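Local coordinates for Cobalt/magnesium transport protein CorA (PDB 4EGW) that carries magnesium ions into the cell as a homopentameric channel that closes when cytoplasmic magnesium is high and opens when it is low, at residues A[170-184]-A[249-263]. Sequence-based numbering, arbitrary orientation.
Sequences SRILMNLEDELEELE and LIDMSATYREVLTSM. With BU1 (1,4-butanediol), chain G.
With CG beside its backbone N (chi1 -58°), Tyr256 sends its ring from helix 233-270 into a hole on helix 156-186 formed by Leu173, Leu176, Glu177 and Leu180. The packing is knobs-into-holes: Leu173 fits among Leu249, Met252, Ser253 and Tyr256, and Leu180 among Tyr256, Val259, Leu260 and Met263, on axes 10.3 Å apart and inclined at 21°. Leu173 meets the Tyr256 ring with two groups, CB at the edge in plane and CD2 lying 3.7 Å from CE2. Leu176 slides past the tyrosine in the opposite direction, its CD2 3.4 Å from Tyr256 CD2. Farther along, Met263 bends at chi3 (-45°), setting CE against Leu183 CB at 3.6 Å and Leu180 CD2 at 3.9 Å. Leu176 of helix 156-186 also packs on Leu206 of helix 193-225, as does Leu260 of helix 233-270, so three helices share the core. A butanediol lies beside the seam, its C4 3.2 Å from Tyr256 CE1 at the ring edge. Ser253 OG is satisfied within its own helix, donating to Leu249 O at 2.6 Å from above the carbonyl plane. Cohesion of these nearly parallel cytoplasmic helices therefore rests mainly on buried apolar side chains.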
loop_
_atom_site.group_PDB
_atom_site.type_symbol
_atom_site.label_atom_id
_atom_site.label_comp_id
_atom_site.label_asym_id
_atom_site.label_seq_id
_atom_site.Cartn_x
_atom_site.Cartn_y
_atom_site.Cartn_z
ATOM N N SER A 170 2.347 4.320 -4.114
ATOM C CA SER A 170 3.170 3.615 -3.135
ATOM C C SER A 170 3.271 2.144 -3.479
ATOM O O SER A 170 4.284 1.495 -3.225
ATOM C CB SER A 170 2.610 3.767 -1.724
ATOM O OG SER A 170 3.470 3.125 -0.800
ATOM N N ARG A 171 2.209 1.619 -4.064
ATOM C CA ARG A 171 2.205 0.230 -4.468
ATOM C C ARG A 171 3.246 0.001 -5.554
ATOM O O ARG A 171 3.995 -0.971 -5.530
ATOM C CB ARG A 171 0.823 -0.147 -4.986
ATOM C CG ARG A 171 0.659 -1.628 -5.241
ATOM C CD ARG A 171 0.692 -1.959 -6.726
ATOM N NE ARG A 171 -0.475 -1.437 -7.431
ATOM C CZ ARG A 171 -1.153 -2.110 -8.359
ATOM N NH1 ARG A 171 -0.788 -3.342 -8.694
ATOM N NH2 ARG A 171 -2.203 -1.551 -8.949
ATOM N N ILE A 172 3.291 0.917 -6.509
ATOM C CA ILE A 172 4.110 0.748 -7.692
ATOM C C ILE A 172 5.584 1.030 -7.421
ATOM O O ILE A 172 6.463 0.392 -7.998
ATOM C CB ILE A 172 3.597 1.637 -8.827
ATOM C CG1 ILE A 172 2.101 1.377 -9.047
ATOM C CG2 ILE A 172 4.392 1.388 -10.092
ATOM C CD1 ILE A 172 1.358 2.511 -9.759
ATOM N N LEU A 173 5.859 1.982 -6.544
ATOM C CA LEU A 173 7.232 2.214 -6.122
ATOM C C LEU A 173 7.813 0.950 -5.490
ATOM O O LEU A 173 8.851 0.435 -5.919
ATOM C CB LEU A 173 7.294 3.378 -5.135
ATOM C CG LEU A 173 6.983 4.771 -5.693
ATOM C CD1 LEU A 173 6.203 5.579 -4.691
ATOM C CD2 LEU A 173 8.271 5.485 -6.097
ATOM N N MET A 174 7.149 0.433 -4.467
ATOM C CA MET A 174 7.701 -0.729 -3.800
ATOM C C MET A 174 7.861 -1.824 -4.852
ATOM O O MET A 174 8.823 -2.589 -4.831
ATOM C CB MET A 174 6.824 -1.139 -2.617
ATOM C CG MET A 174 6.404 0.061 -1.760
ATOM S SD MET A 174 5.820 -0.341 -0.102
ATOM C CE MET A 174 4.629 -1.636 -0.453
ATOM N N ASN A 175 6.932 -1.856 -5.801
ATOM C CA ASN A 175 7.014 -2.760 -6.945
ATOM C C ASN A 175 8.178 -2.436 -7.870
ATOM O O ASN A 175 9.014 -3.286 -8.167
ATOM C CB ASN A 175 5.722 -2.694 -7.751
ATOM C CG ASN A 175 4.685 -3.709 -7.292
ATOM O OD1 ASN A 175 4.917 -4.480 -6.357
ATOM N ND2 ASN A 175 3.528 -3.709 -7.955
ATOM N N LEU A 176 8.229 -1.199 -8.339
ATOM C CA LEU A 176 9.329 -0.795 -9.190
ATOM C C LEU A 176 10.636 -1.148 -8.511
ATOM O O LEU A 176 11.600 -1.526 -9.176
ATOM C CB LEU A 176 9.275 0.700 -9.471
ATOM C CG LEU A 176 10.562 1.265 -10.064
ATOM C CD1 LEU A 176 10.242 2.333 -11.099
ATOM C CD2 LEU A 176 11.488 1.809 -8.974
ATOM N N GLU A 177 10.661 -1.032 -7.184
ATOM C CA GLU A 177 11.858 -1.331 -6.413
ATOM C C GLU A 177 12.309 -2.753 -6.674
ATOM O O GLU A 177 13.502 -3.036 -6.710
ATOM C CB GLU A 177 11.618 -1.130 -4.918
ATOM C CG GLU A 177 12.693 -1.778 -4.050
ATOM C CD GLU A 177 12.849 -1.115 -2.695
ATOM O OE1 GLU A 177 11.822 -0.850 -2.030
ATOM O OE2 GLU A 177 14.005 -0.859 -2.294
ATOM N N ASP A 178 11.343 -3.647 -6.857
ATOM C CA ASP A 178 11.642 -5.042 -7.161
ATOM C C ASP A 178 12.435 -5.119 -8.449
ATOM O O ASP A 178 13.499 -5.732 -8.507
ATOM C CB ASP A 178 10.354 -5.855 -7.334
ATOM C CG ASP A 178 9.588 -6.047 -6.032
ATOM O OD1 ASP A 178 9.665 -5.171 -5.136
ATOM O OD2 ASP A 178 8.891 -7.081 -5.919
ATOM N N GLU A 179 11.897 -4.489 -9.487
ATOM C CA GLU A 179 12.508 -4.521 -10.801
ATOM C C GLU A 179 13.949 -4.053 -10.711
ATOM O O GLU A 179 14.794 -4.468 -11.506
ATOM C CB GLU A 179 11.709 -3.665 -11.787
ATOM C CG GLU A 179 10.281 -4.140 -11.975
ATOM C CD GLU A 179 9.722 -3.829 -13.351
ATOM O OE1 GLU A 179 8.703 -3.103 -13.424
ATOM O OE2 GLU A 179 10.290 -4.326 -14.353
ATOM N N LEU A 180 14.231 -3.200 -9.734
ATOM C CA LEU A 180 15.585 -2.708 -9.539
ATOM C C LEU A 180 16.494 -3.826 -9.048
ATOM O O LEU A 180 17.547 -4.091 -9.643
ATOM C CB LEU A 180 15.606 -1.543 -8.550
ATOM C CG LEU A 180 14.907 -0.248 -8.962
ATOM C CD1 LEU A 180 15.103 0.771 -7.870
ATOM C CD2 LEU A 180 15.432 0.281 -10.293
ATOM N N GLU A 181 16.082 -4.487 -7.969
ATOM C CA GLU A 181 16.836 -5.623 -7.458
ATOM C C GLU A 181 17.034 -6.664 -8.568
ATOM O O GLU A 181 18.140 -7.187 -8.750
ATOM C CB GLU A 181 16.157 -6.236 -6.223
ATOM C CG GLU A 181 16.478 -5.536 -4.886
ATOM C CD GLU A 181 17.849 -5.918 -4.297
ATOM O OE1 GLU A 181 18.029 -7.088 -3.883
ATOM O OE2 GLU A 181 18.744 -5.042 -4.233
ATOM N N GLU A 182 15.966 -6.945 -9.316
ATOM C CA GLU A 182 16.028 -7.905 -10.425
ATOM C C GLU A 182 16.926 -7.390 -11.543
ATOM O O GLU A 182 17.480 -8.172 -12.317
ATOM C CB GLU A 182 14.628 -8.231 -10.981
ATOM C CG GLU A 182 13.812 -9.243 -10.158
ATOM C CD GLU A 182 12.699 -9.921 -10.962
ATOM O OE1 GLU A 182 12.862 -10.079 -12.195
ATOM O OE2 GLU A 182 11.664 -10.299 -10.363
ATOM N N LEU A 183 17.065 -6.070 -11.619
ATOM C CA LEU A 183 17.885 -5.448 -12.648
ATOM C C LEU A 183 19.368 -5.548 -12.316
ATOM O O LEU A 183 20.194 -5.694 -13.211
ATOM C CB LEU A 183 17.474 -3.992 -12.859
ATOM C CG LEU A 183 17.621 -3.514 -14.304
ATOM C CD1 LEU A 183 17.639 -4.695 -15.276
ATOM C CD2 LEU A 183 16.517 -2.525 -14.658
ATOM N N GLU A 184 19.700 -5.482 -11.030
ATOM C CA GLU A 184 21.094 -5.575 -10.595
ATOM C C GLU A 184 21.800 -6.837 -11.104
ATOM O O GLU A 184 22.988 -6.802 -11.453
ATOM C CB GLU A 184 21.199 -5.458 -9.070
ATOM C CG GLU A 184 21.044 -4.023 -8.584
ATOM C CD GLU A 184 21.137 -3.882 -7.075
ATOM O OE1 GLU A 184 21.252 -4.915 -6.379
ATOM O OE2 GLU A 184 21.094 -2.730 -6.586
ATOM N N LEU A 249 7.199 8.990 -0.834
ATOM C CA LEU A 249 7.154 8.471 -2.196
ATOM C C LEU A 249 8.084 9.262 -3.077
ATOM O O LEU A 249 8.844 8.713 -3.876
ATOM C CB LEU A 249 5.738 8.565 -2.751
ATOM C CG LEU A 249 4.711 7.816 -1.922
ATOM C CD1 LEU A 249 3.364 7.939 -2.563
ATOM C CD2 LEU A 249 5.129 6.398 -1.847
ATOM N N ILE A 250 8.020 10.571 -2.933
ATOM C CA ILE A 250 8.964 11.412 -3.627
ATOM C C ILE A 250 10.392 10.982 -3.278
ATOM O O ILE A 250 11.241 10.852 -4.168
ATOM C CB ILE A 250 8.745 12.867 -3.278
ATOM C CG1 ILE A 250 7.365 13.296 -3.752
ATOM C CG2 ILE A 250 9.790 13.715 -3.952
ATOM C CD1 ILE A 250 7.030 14.712 -3.379
ATOM N N ASP A 251 10.642 10.728 -1.995
ATOM C CA ASP A 251 11.952 10.273 -1.535
ATOM C C ASP A 251 12.352 8.976 -2.214
ATOM O O ASP A 251 13.456 8.870 -2.761
ATOM C CB ASP A 251 11.950 10.064 -0.024
ATOM C CG ASP A 251 11.981 11.363 0.741
ATOM O OD1 ASP A 251 12.759 12.261 0.348
ATOM O OD2 ASP A 251 11.224 11.494 1.730
ATOM N N MET A 252 11.459 7.990 -2.161
ATOM C CA MET A 252 11.702 6.717 -2.816
ATOM C C MET A 252 11.940 6.985 -4.295
ATOM O O MET A 252 12.962 6.585 -4.860
ATOM C CB MET A 252 10.512 5.770 -2.652
ATOM C CG MET A 252 9.929 5.685 -1.234
ATOM S SD MET A 252 8.476 4.589 -1.172
ATOM C CE MET A 252 7.861 4.923 0.479
ATOM N N SER A 253 10.993 7.675 -4.925
ATOM C CA SER A 253 11.176 8.073 -6.311
ATOM C C SER A 253 12.552 8.711 -6.462
ATOM O O SER A 253 13.315 8.356 -7.342
ATOM C CB SER A 253 10.083 9.045 -6.731
ATOM O OG SER A 253 8.811 8.468 -6.493
ATOM N N ALA A 254 12.880 9.641 -5.581
ATOM C CA ALA A 254 14.210 10.217 -5.615
ATOM C C ALA A 254 15.257 9.110 -5.486
ATOM O O ALA A 254 16.120 8.934 -6.350
ATOM C CB ALA A 254 14.371 11.236 -4.499
ATOM N N THR A 255 15.168 8.352 -4.405
ATOM C CA THR A 255 16.114 7.279 -4.162
ATOM C C THR A 255 16.268 6.385 -5.399
ATOM O O THR A 255 17.378 5.970 -5.749
ATOM C CB THR A 255 15.660 6.439 -2.966
ATOM O OG1 THR A 255 15.403 7.310 -1.857
ATOM C CG2 THR A 255 16.722 5.425 -2.590
ATOM N N TYR A 256 15.153 6.114 -6.067
ATOM C CA TYR A 256 15.133 5.148 -7.159
ATOM C C TYR A 256 15.749 5.672 -8.448
ATOM O O TYR A 256 16.483 4.952 -9.134
ATOM C CB TYR A 256 13.706 4.660 -7.425
ATOM C CG TYR A 256 13.044 4.017 -6.229
ATOM C CD1 TYR A 256 13.789 3.588 -5.138
ATOM C CD2 TYR A 256 11.665 3.840 -6.192
ATOM C CE1 TYR A 256 13.172 3.005 -4.035
ATOM C CE2 TYR A 256 11.039 3.258 -5.097
ATOM C CZ TYR A 256 11.796 2.846 -4.023
ATOM O OH TYR A 256 11.167 2.271 -2.946
ATOM N N ARG A 257 15.444 6.915 -8.802
ATOM C CA ARG A 257 16.117 7.509 -9.943
ATOM C C ARG A 257 17.611 7.449 -9.689
ATOM O O ARG A 257 18.376 7.102 -10.584
ATOM C CB ARG A 257 15.687 8.950 -10.177
ATOM C CG ARG A 257 16.585 9.673 -11.171
ATOM C CD ARG A 257 16.321 11.163 -11.178
ATOM N NE ARG A 257 17.430 11.904 -11.767
ATOM C CZ ARG A 257 17.384 13.199 -12.062
ATOM N NH1 ARG A 257 16.276 13.894 -11.833
ATOM N NH2 ARG A 257 18.442 13.798 -12.592
ATOM N N GLU A 258 18.017 7.770 -8.461
ATOM C CA GLU A 258 19.422 7.682 -8.082
ATOM C C GLU A 258 19.920 6.341 -8.597
ATOM O O GLU A 258 20.745 6.277 -9.506
ATOM C CB GLU A 258 19.599 7.721 -6.557
ATOM C CG GLU A 258 19.043 8.952 -5.831
ATOM C CD GLU A 258 19.112 8.828 -4.296
ATOM O OE1 GLU A 258 19.788 7.901 -3.795
ATOM O OE2 GLU A 258 18.488 9.657 -3.590
ATOM N N VAL A 259 19.375 5.268 -8.030
ATOM C CA VAL A 259 19.784 3.914 -8.373
ATOM C C VAL A 259 19.794 3.632 -9.875
ATOM O O VAL A 259 20.635 2.879 -10.355
ATOM C CB VAL A 259 18.855 2.883 -7.725
ATOM C CG1 VAL A 259 19.125 1.507 -8.313
ATOM C CG2 VAL A 259 19.020 2.887 -6.212
ATOM N N LEU A 260 18.857 4.216 -10.615
ATOM C CA LEU A 260 18.817 4.026 -12.060
ATOM C C LEU A 260 19.852 4.883 -12.801
ATOM O O LEU A 260 20.234 4.565 -13.928
ATOM C CB LEU A 260 17.415 4.285 -12.598
ATOM C CG LEU A 260 16.373 3.277 -12.116
ATOM C CD1 LEU A 260 15.015 3.910 -12.099
ATOM C CD2 LEU A 260 16.369 2.032 -12.976
ATOM N N THR A 261 20.309 5.965 -12.178
ATOM C CA THR A 261 21.395 6.746 -12.760
ATOM C C THR A 261 22.668 5.912 -12.705
ATOM O O THR A 261 23.486 5.938 -13.625
ATOM C CB THR A 261 21.637 8.086 -12.010
ATOM O OG1 THR A 261 22.319 7.840 -10.774
ATOM C CG2 THR A 261 20.330 8.812 -11.723
ATOM N N SER A 262 22.832 5.166 -11.617
ATOM C CA SER A 262 24.024 4.349 -11.430
ATOM C C SER A 262 24.013 3.192 -12.402
ATOM O O SER A 262 24.970 2.975 -13.143
ATOM C CB SER A 262 24.106 3.799 -10.006
ATOM O OG SER A 262 24.109 4.847 -9.060
ATOM N N MET A 263 22.909 2.458 -12.405
ATOM C CA MET A 263 22.805 1.269 -13.222
ATOM C C MET A 263 23.044 1.660 -14.665
ATOM O O MET A 263 23.735 0.948 -15.400
ATOM C CB MET A 263 21.449 0.580 -13.027
ATOM C CG MET A 263 21.127 0.319 -11.543
ATOM S SD MET A 263 19.932 -0.979 -11.123
ATOM C CE MET A 263 18.644 -0.632 -12.305
HETATM C C1 BU1 G . 17.931 -1.193 -4.937
HETATM C C2 BU1 G . 17.208 -0.482 -3.848
HETATM C C3 BU1 G . 16.662 0.878 -4.129
HETATM C C4 BU1 G . 15.821 1.476 -3.055
HETATM O O5 BU1 G . 17.169 -1.848 -5.880
HETATM O O6 BU1 G . 15.369 0.620 -2.064
#